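Local structure of transferrin (Manduca sexta, 6WB6) at residues Y464-I478 / K649-L662. The protein binds a single ferric ion together with a carbonate anion and transports iron as a secreted insect glycoprotein. Residues are numbered along the deposited sequence; the frame is centred on the assembly and turned at random.
Sequences YSTFSGLHAPLFYLI and KFKTIHDVISSCGL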
ATOM      1  N   TYR A 464     -24.106  14.610  19.935  1.00 31.05           N
ATOM      2  CA  TYR A 464     -24.415  13.384  20.657  1.00 33.77           C
ATOM      3  C   TYR A 464     -24.224  12.124  19.812  1.00 35.70           C
ATOM      4  O   TYR A 464     -23.990  11.036  20.348  1.00 34.81           O
ATOM      5  CB  TYR A 464     -25.859  13.453  21.171  1.00 34.48           C
ATOM      6  CG  TYR A 464     -26.338  12.208  21.887  1.00 33.49           C
ATOM      7  CD1 TYR A 464     -26.890  11.159  21.182  1.00 39.89           C
ATOM      8  CD2 TYR A 464     -26.255  12.094  23.268  1.00 36.65           C
ATOM      9  CE1 TYR A 464     -27.348  10.017  21.829  1.00 44.75           C
ATOM     10  CE2 TYR A 464     -26.696  10.943  23.922  1.00 33.74           C
ATOM     11  CZ  TYR A 464     -27.244   9.921  23.190  1.00 35.43           C
ATOM     12  OH  TYR A 464     -27.697   8.787  23.812  1.00 62.59           O
ATOM     13  N   SER A 465     -24.359  12.237  18.500  1.00 34.32           N
ATOM     14  CA  SER A 465     -24.160  11.072  17.647  1.00 37.88           C
ATOM     15  C   SER A 465     -22.685  10.790  17.363  1.00 31.17           C
ATOM     16  O   SER A 465     -22.385   9.862  16.607  1.00 33.40           O
ATOM     17  CB  SER A 465     -24.926  11.249  16.329  1.00 42.37           C
ATOM     18  OG  SER A 465     -24.530  12.431  15.644  1.00 45.63           O
ATOM     19  N   THR A 466     -21.759  11.533  17.957  1.00 23.69           N
ATOM     20  CA  THR A 466     -20.345  11.334  17.675  1.00 23.65           C
ATOM     21  C   THR A 466     -19.641  10.601  18.814  1.00 32.00           C
ATOM     22  O   THR A 466     -20.026  10.683  19.986  1.00 26.76           O
ATOM     23  CB  THR A 466     -19.608  12.652  17.447  1.00 24.03           C
ATOM     24  OG1 THR A 466     -19.401  13.279  18.707  1.00 25.53           O
ATOM     25  CG2 THR A 466     -20.377  13.567  16.511  1.00 25.77           C
ATOM     26  N   PHE A 467     -18.567   9.908  18.449  1.00 24.61           N
ATOM     27  CA  PHE A 467     -17.703   9.299  19.449  1.00 26.06           C
ATOM     28  C   PHE A 467     -17.094  10.360  20.359  1.00 26.58           C
ATOM     29  O   PHE A 467     -17.226  10.296  21.586  1.00 27.57           O
ATOM     30  CB  PHE A 467     -16.617   8.477  18.756  1.00 21.18           C
ATOM     31  CG  PHE A 467     -15.663   7.846  19.702  1.00 23.11           C
ATOM     32  CD1 PHE A 467     -14.519   8.513  20.092  1.00 21.80           C
ATOM     33  CD2 PHE A 467     -15.919   6.591  20.220  1.00 20.46           C
ATOM     34  CE1 PHE A 467     -13.646   7.949  20.968  1.00 21.40           C
ATOM     35  CE2 PHE A 467     -15.065   6.019  21.105  1.00 19.42           C
ATOM     36  CZ  PHE A 467     -13.909   6.688  21.483  1.00 19.54           C
ATOM     37  N   SER A 468     -16.431  11.356  19.776  1.00 27.26           N
ATOM     38  CA  SER A 468     -15.695  12.329  20.588  1.00 27.11           C
ATOM     39  C   SER A 468     -16.630  13.204  21.419  1.00 26.21           C
ATOM     40  O   SER A 468     -16.235  13.711  22.480  1.00 21.61           O
ATOM     41  CB  SER A 468     -14.828  13.220  19.690  1.00 25.70           C
ATOM     42  OG  SER A 468     -14.270  12.493  18.599  1.00 24.98           O
ATOM     43  N   GLY A 469     -17.860  13.374  20.968  1.00 21.65           N
ATOM     44  CA  GLY A 469     -18.767  14.285  21.619  1.00 28.33           C
ATOM     45  C   GLY A 469     -19.457  13.637  22.793  1.00 27.84           C
ATOM     46  O   GLY A 469     -19.655  14.257  23.836  1.00 32.46           O
ATOM     47  N   LEU A 470     -19.807  12.364  22.638  1.00 24.91           N
ATOM     48  CA  LEU A 470     -20.635  11.674  23.623  1.00 28.95           C
ATOM     49  C   LEU A 470     -19.880  10.504  24.234  1.00 30.06           C
ATOM     50  O   LEU A 470     -19.579  10.533  25.427  1.00 33.38           O
ATOM     51  CB  LEU A 470     -21.939  11.216  22.967  1.00 32.04           C
ATOM     52  CG  LEU A 470     -22.990  10.557  23.867  1.00 38.34           C
ATOM     53  CD1 LEU A 470     -22.705   9.078  24.021  1.00 37.01           C
ATOM     54  CD2 LEU A 470     -23.070  11.249  25.224  1.00 35.18           C
ATOM     55  N   HIS A 471     -19.549   9.483  23.442  1.00 32.69           N
ATOM     56  CA  HIS A 471     -18.937   8.270  23.965  1.00 34.17           C
ATOM     57  C   HIS A 471     -17.729   8.586  24.833  1.00 28.98           C
ATOM     58  O   HIS A 471     -17.682   8.221  26.012  1.00 28.16           O
ATOM     59  CB  HIS A 471     -18.529   7.355  22.811  1.00 31.03           C
ATOM     60  CG  HIS A 471     -19.676   6.705  22.112  1.00 36.28           C
ATOM     61  ND1 HIS A 471     -19.774   5.339  21.961  1.00 34.82           N
ATOM     62  CD2 HIS A 471     -20.768   7.230  21.509  1.00 36.21           C
ATOM     63  CE1 HIS A 471     -20.877   5.049  21.298  1.00 42.20           C
ATOM     64  NE2 HIS A 471     -21.499   6.179  21.011  1.00 43.55           N
ATOM     65  N   ALA A 472     -16.732   9.266  24.258  1.00 25.86           N
ATOM     66  CA  ALA A 472     -15.449   9.367  24.942  1.00 22.67           C
ATOM     67  C   ALA A 472     -15.552  10.119  26.258  1.00 25.56           C
ATOM     68  O   ALA A 472     -15.010   9.626  27.263  1.00 32.44           O
ATOM     69  CB  ALA A 472     -14.416   9.992  23.996  1.00 31.28           C
ATOM     70  N   PRO A 473     -16.194  11.295  26.335  1.00 31.17           N
ATOM     71  CA  PRO A 473     -16.363  11.944  27.653  1.00 28.57           C
ATOM     72  C   PRO A 473     -17.220  11.137  28.618  1.00 28.66           C
ATOM     73  O   PRO A 473     -16.940  11.110  29.825  1.00 23.08           O
ATOM     74  CB  PRO A 473     -17.023  13.283  27.304  1.00 27.85           C
ATOM     75  CG  PRO A 473     -16.837  13.453  25.800  1.00 29.52           C
ATOM     76  CD  PRO A 473     -16.784  12.094  25.243  1.00 28.48           C
ATOM     77  N   LEU A 474     -18.267  10.475  28.127  1.00 27.82           N
ATOM     78  CA  LEU A 474     -19.089   9.667  29.022  1.00 28.97           C
ATOM     79  C   LEU A 474     -18.294   8.487  29.558  1.00 32.97           C
ATOM     80  O   LEU A 474     -18.319   8.203  30.761  1.00 27.39           O
ATOM     81  CB  LEU A 474     -20.339   9.164  28.307  1.00 27.36           C
ATOM     82  CG  LEU A 474     -21.696   9.707  28.729  1.00 42.74           C
ATOM     83  CD1 LEU A 474     -22.806   8.900  28.020  1.00 45.35           C
ATOM     84  CD2 LEU A 474     -21.877   9.651  30.233  1.00 43.25           C
ATOM     85  N   PHE A 475     -17.587   7.775  28.673  1.00 29.20           N
ATOM     86  CA  PHE A 475     -16.757   6.682  29.153  1.00 24.15           C
ATOM     87  C   PHE A 475     -15.663   7.191  30.057  1.00 21.44           C
ATOM     88  O   PHE A 475     -15.313   6.540  31.053  1.00 26.73           O
ATOM     89  CB  PHE A 475     -16.093   5.905  28.027  1.00 23.13           C
ATOM     90  CG  PHE A 475     -15.031   4.960  28.537  1.00 24.64           C
ATOM     91  CD1 PHE A 475     -15.377   3.689  28.967  1.00 27.09           C
ATOM     92  CD2 PHE A 475     -13.710   5.353  28.643  1.00 24.46           C
ATOM     93  CE1 PHE A 475     -14.432   2.827  29.471  1.00 28.67           C
ATOM     94  CE2 PHE A 475     -12.750   4.493  29.154  1.00 27.45           C
ATOM     95  CZ  PHE A 475     -13.115   3.219  29.565  1.00 30.09           C
ATOM     96  N   TYR A 476     -15.054   8.317  29.694  1.00 23.62           N
ATOM     97  CA  TYR A 476     -13.929   8.785  30.489  1.00 25.87           C
ATOM     98  C   TYR A 476     -14.368   9.072  31.910  1.00 29.73           C
ATOM     99  O   TYR A 476     -13.692   8.683  32.865  1.00 32.06           O
ATOM    100  CB  TYR A 476     -13.287  10.019  29.871  1.00 22.32           C
ATOM    101  CG  TYR A 476     -12.057  10.460  30.632  1.00 22.83           C
ATOM    102  CD1 TYR A 476     -12.164  11.276  31.750  1.00 24.22           C
ATOM    103  CD2 TYR A 476     -10.790  10.052  30.243  1.00 25.85           C
ATOM    104  CE1 TYR A 476     -11.057  11.665  32.448  1.00 27.35           C
ATOM    105  CE2 TYR A 476      -9.671  10.448  30.939  1.00 27.89           C
ATOM    106  CZ  TYR A 476      -9.809  11.247  32.040  1.00 28.48           C
ATOM    107  OH  TYR A 476      -8.674  11.644  32.712  1.00 33.83           O
ATOM    108  N   LEU A 477     -15.524   9.709  32.073  1.00 29.11           N
ATOM    109  CA  LEU A 477     -15.989  10.026  33.417  1.00 32.51           C
ATOM    110  C   LEU A 477     -16.431   8.768  34.159  1.00 33.00           C
ATOM    111  O   LEU A 477     -15.983   8.514  35.284  1.00 37.73           O
ATOM    112  CB  LEU A 477     -17.113  11.055  33.336  1.00 31.37           C
ATOM    113  CG  LEU A 477     -16.597  12.460  32.989  1.00 32.32           C
ATOM    114  CD1 LEU A 477     -17.762  13.368  32.666  1.00 37.55           C
ATOM    115  CD2 LEU A 477     -15.796  13.032  34.115  1.00 28.46           C
ATOM    116  N   ILE A 478     -17.299   7.960  33.541  1.00 33.13           N
ATOM    117  CA  ILE A 478     -17.727   6.704  34.158  1.00 31.15           C
ATOM    118  C   ILE A 478     -16.518   5.866  34.562  1.00 33.99           C
ATOM    119  O   ILE A 478     -16.465   5.312  35.668  1.00 25.85           O
ATOM    120  CB  ILE A 478     -18.662   5.929  33.205  1.00 39.33           C
ATOM    121  CG1 ILE A 478     -20.020   6.645  33.084  1.00 32.91           C
ATOM    122  CG2 ILE A 478     -18.876   4.522  33.703  1.00 34.19           C
ATOM    123  CD1 ILE A 478     -20.972   6.013  32.123  1.00 34.82           C
ATOM    124  N   LYS A 649     -10.035  -1.743  24.387  1.00 20.39           N
ATOM    125  CA  LYS A 649     -10.562  -0.483  24.883  1.00 22.48           C
ATOM    126  C   LYS A 649     -11.863  -0.105  24.173  1.00 22.80           C
ATOM    127  O   LYS A 649     -12.814   0.353  24.815  1.00 25.39           O
ATOM    128  CB  LYS A 649      -9.526   0.626  24.733  1.00 23.59           C
ATOM    129  CG  LYS A 649     -10.130   1.966  25.076  1.00 20.16           C
ATOM    130  CD  LYS A 649      -9.177   2.946  25.682  1.00 29.94           C
ATOM    131  CE  LYS A 649      -9.951   4.125  26.251  1.00 32.05           C
ATOM    132  NZ  LYS A 649      -9.155   5.367  26.132  1.00 29.87           N
ATOM    133  N   PHE A 650     -11.935  -0.297  22.849  1.00 24.33           N
ATOM    134  CA  PHE A 650     -13.170   0.029  22.137  1.00 27.97           C
ATOM    135  C   PHE A 650     -14.326  -0.825  22.641  1.00 32.65           C
ATOM    136  O   PHE A 650     -15.462  -0.349  22.734  1.00 26.48           O
ATOM    137  CB  PHE A 650     -12.994  -0.147  20.626  1.00 26.01           C
ATOM    138  CG  PHE A 650     -12.093   0.896  19.980  1.00 19.02           C
ATOM    139  CD1 PHE A 650     -12.113   2.218  20.398  1.00 30.22           C
ATOM    140  CD2 PHE A 650     -11.224   0.543  18.969  1.00 29.58           C
ATOM    141  CE1 PHE A 650     -11.286   3.152  19.810  1.00 32.08           C
ATOM    142  CE2 PHE A 650     -10.396   1.466  18.396  1.00 24.86           C
ATOM    143  CZ  PHE A 650     -10.431   2.768  18.811  1.00 24.62           C
ATOM    144  N   LYS A 651     -14.051  -2.084  22.988  1.00 23.52           N
ATOM    145  CA  LYS A 651     -15.101  -2.938  23.533  1.00 23.84           C
ATOM    146  C   LYS A 651     -15.552  -2.462  24.903  1.00 23.54           C
ATOM    147  O   LYS A 651     -16.745  -2.522  25.222  1.00 26.97           O
ATOM    148  CB  LYS A 651     -14.621  -4.385  23.615  1.00 29.30           C
ATOM    149  CG  LYS A 651     -14.534  -5.078  22.273  1.00 28.85           C
ATOM    150  CD  LYS A 651     -14.391  -6.573  22.430  1.00 35.19           C
ATOM    151  CE  LYS A 651     -13.127  -6.938  23.183  1.00 34.10           C
ATOM    152  NZ  LYS A 651     -12.655  -8.268  22.766  1.00 33.05           N
ATOM    153  N   THR A 652     -14.624  -1.992  25.732  1.00 21.33           N
ATOM    154  CA  THR A 652     -15.030  -1.530  27.053  1.00 30.40           C
ATOM    155  C   THR A 652     -15.884  -0.278  26.927  1.00 33.55           C
ATOM    156  O   THR A 652     -16.931  -0.161  27.577  1.00 28.52           O
ATOM    157  CB  THR A 652     -13.805  -1.273  27.944  1.00 31.50           C
ATOM    158  OG1 THR A 652     -13.003  -2.465  28.002  1.00 36.41           O
ATOM    159  CG2 THR A 652     -14.223  -0.891  29.367  1.00 25.60           C
ATOM    160  N   ILE A 653     -15.472   0.651  26.061  1.00 23.66           N
ATOM    161  CA  ILE A 653     -16.253   1.862  25.849  1.00 23.71           C
ATOM    162  C   ILE A 653     -17.676   1.510  25.430  1.00 31.40           C
ATOM    163  O   ILE A 653     -18.655   1.994  26.011  1.00 32.25           O
ATOM    164  CB  ILE A 653     -15.563   2.755  24.813  1.00 24.69           C
ATOM    165  CG1 ILE A 653     -14.305   3.374  25.452  1.00 26.70           C
ATOM    166  CG2 ILE A 653     -16.548   3.788  24.297  1.00 25.76           C
ATOM    167  CD1 ILE A 653     -13.417   4.181  24.483  1.00 32.33           C
ATOM    168  N   HIS A 654     -17.809   0.674  24.402  1.00 27.55           N
ATOM    169  CA  HIS A 654     -19.127   0.215  23.980  1.00 29.05           C
ATOM    170  C   HIS A 654     -19.887  -0.460  25.118  1.00 39.30           C
ATOM    171  O   HIS A 654     -21.103  -0.271  25.255  1.00 27.90           O
ATOM    172  CB  HIS A 654     -18.975  -0.746  22.815  1.00 30.36           C
ATOM    173  CG  HIS A 654     -20.254  -1.370  22.371  1.00 24.14           C
ATOM    174  ND1 HIS A 654     -21.191  -0.695  21.620  1.00 34.67           N
ATOM    175  CD2 HIS A 654     -20.743  -2.619  22.551  1.00 28.23           C
ATOM    176  CE1 HIS A 654     -22.209  -1.499  21.362  1.00 25.31           C
ATOM    177  NE2 HIS A 654     -21.967  -2.669  21.926  1.00 30.64           N
ATOM    178  N   ASP A 655     -19.197  -1.263  25.943  1.00 32.71           N
ATOM    179  CA  ASP A 655     -19.898  -1.935  27.033  1.00 32.09           C
ATOM    180  C   ASP A 655     -20.492  -0.919  27.993  1.00 35.96           C
ATOM    181  O   ASP A 655     -21.653  -1.043  28.406  1.00 32.08           O
ATOM    182  CB  ASP A 655     -18.966  -2.903  27.777  1.00 37.91           C
ATOM    183  CG  ASP A 655     -18.936  -4.299  27.148  1.00 23.75           C
ATOM    184  OD1 ASP A 655     -19.821  -4.633  26.341  1.00 36.70           O
ATOM    185  OD2 ASP A 655     -18.016  -5.076  27.458  1.00 37.68           O
ATOM    186  N   VAL A 656     -19.723   0.114  28.339  1.00 23.90           N
ATOM    187  CA  VAL A 656     -20.248   1.157  29.217  1.00 32.41           C
ATOM    188  C   VAL A 656     -21.448   1.844  28.570  1.00 38.30           C
ATOM    189  O   VAL A 656     -22.424   2.196  29.243  1.00 27.16           O
ATOM    190  CB  VAL A 656     -19.136   2.164  29.560  1.00 26.96           C
ATOM    191  CG1 VAL A 656     -19.684   3.281  30.435  1.00 43.08           C
ATOM    192  CG2 VAL A 656     -17.961   1.476  30.240  1.00 36.66           C
ATOM    193  N   ILE A 657     -21.384   2.060  27.256  1.00 37.67           N
ATOM    194  CA  ILE A 657     -22.447   2.775  26.558  1.00 38.23           C
ATOM    195  C   ILE A 657     -23.665   1.889  26.366  1.00 36.87           C
ATOM    196  O   ILE A 657     -24.800   2.377  26.383  1.00 43.89           O
ATOM    197  CB  ILE A 657     -21.895   3.300  25.221  1.00 43.70           C
ATOM    198  CG1 ILE A 657     -20.787   4.331  25.494  1.00 31.97           C
ATOM    199  CG2 ILE A 657     -23.019   3.875  24.330  1.00 47.19           C
ATOM    200  CD1 ILE A 657     -21.276   5.581  26.157  1.00 36.09           C
ATOM    201  N   SER A 658     -23.460   0.589  26.174  1.00 34.40           N
ATOM    202  CA  SER A 658     -24.584  -0.336  26.155  1.00 46.52           C
ATOM    203  C   SER A 658     -25.232  -0.422  27.526  1.00 45.92           C
ATOM    204  O   SER A 658     -26.460  -0.525  27.634  1.00 52.80           O
ATOM    205  CB  SER A 658     -24.124  -1.714  25.688  1.00 51.39           C
ATOM    206  OG  SER A 658     -24.128  -1.784  24.276  1.00 56.58           O
ATOM    207  N   SER A 659     -24.424  -0.366  28.585  1.00 35.34           N
ATOM    208  CA  SER A 659     -24.979  -0.321  29.932  1.00 48.57           C
ATOM    209  C   SER A 659     -25.921   0.867  30.096  1.00 49.24           C
ATOM    210  O   SER A 659     -27.080   0.703  30.498  1.00 55.18           O
ATOM    211  CB  SER A 659     -23.858  -0.262  30.965  1.00 45.66           C
ATOM    212  OG  SER A 659     -23.409  -1.570  31.277  1.00 46.39           O
ATOM    213  N   CYS A 660     -25.436   2.074  29.797  1.00 44.39           N
ATOM    214  CA  CYS A 660     -26.279   3.264  29.794  1.00 51.55           C
ATOM    215  C   CYS A 660     -27.450   3.161  28.824  1.00 54.44           C
ATOM    216  O   CYS A 660     -28.284   4.073  28.796  1.00 57.39           O
ATOM    217  CB  CYS A 660     -25.455   4.497  29.421  1.00 49.87           C
ATOM    218  SG  CYS A 660     -23.941   4.708  30.367  1.00 73.60           S
ATOM    219  N   GLY A 661     -27.522   2.100  28.020  1.00 55.46           N
ATOM    220  CA  GLY A 661     -28.573   1.981  27.028  1.00 55.18           C
ATOM    221  C   GLY A 661     -28.489   3.010  25.920  1.00 63.61           C
ATOM    222  O   GLY A 661     -29.529   3.457  25.424  1.00 62.12           O
ATOM    223  N   LEU A 662     -27.277   3.399  25.519  1.00 47.02           N
ATOM    224  CA  LEU A 662     -27.089   4.458  24.523  1.00 49.15           C
ATOM    225  C   LEU A 662     -26.445   3.943  23.239  1.00 43.05           C
ATOM    226  O   LEU A 662     -26.201   2.743  23.101  1.00 50.82           O
ATOM    227  CB  LEU A 662     -26.236   5.584  25.114  1.00 46.85           C
ATOM    228  CG  LEU A 662     -26.782   6.175  26.415  1.00 47.67           C
ATOM    229  CD1 LEU A 662     -25.883   7.300  26.927  1.00 35.79           C
ATOM    230  CD2 LEU A 662     -28.208   6.662  26.219  1.00 46.29           C
TER
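Phe475 of helix 467-478 enters helix 649-659 as a knob into a hole formed by Lys649, Thr652, Ile653 and Val656. With its CG anti to the backbone N (chi1 169°), the ring settles among these four side chains and lays one face on Ile653, whose CG1 stands 3.7 Å from the ring centroid in a CH-pi contact. Val656 CG2 meets the ring edge at CD1 (3.6 Å), while Thr652 CG2 approaches CE1 and Lys649 CE approaches CE2, both obliquely. Swapping this ring for an alanine is likely to leave the hole between Lys649, Thr652, Ile653 and Val656 unfilled and take the aromatic face from Ile653 CG1. Ile653 CD1 also meets the edge of the Phe467 ring at CZ (3.9 Å), so this isoleucine is wedged between two aromatic rings. Toward the C-terminus of each helix, Ile478 CD1 presses tightly on Val656 CG1 (3.5 Å) and touches Cys660 SG at 3.7 Å; that sulfur is in a disulfide with Cys488. Ile657 has CG1 anti to its carbonyl carbon (chi1 -64°), which sets CG1 beside His471 ND1 and CD1 beside Leu474 CD1. Leu662, whose N bonds back to Ile657 O in the Schellman motif at Gly661, crosses Leu474 at about a right angle, CD1 to CD1 at 3.6 Å, and sets CD2 against Tyr464 OH at 3.3 Å. No hydrogen bond links the segments. The helix axes cross almost perpendicularly, at 89° and 9.6 Å apart. This is apolar helix-helix packing within the C-terminal transferrin lobe, where a disulfide joins the chain's C-terminal end to helix 488-495, well away from the iron site.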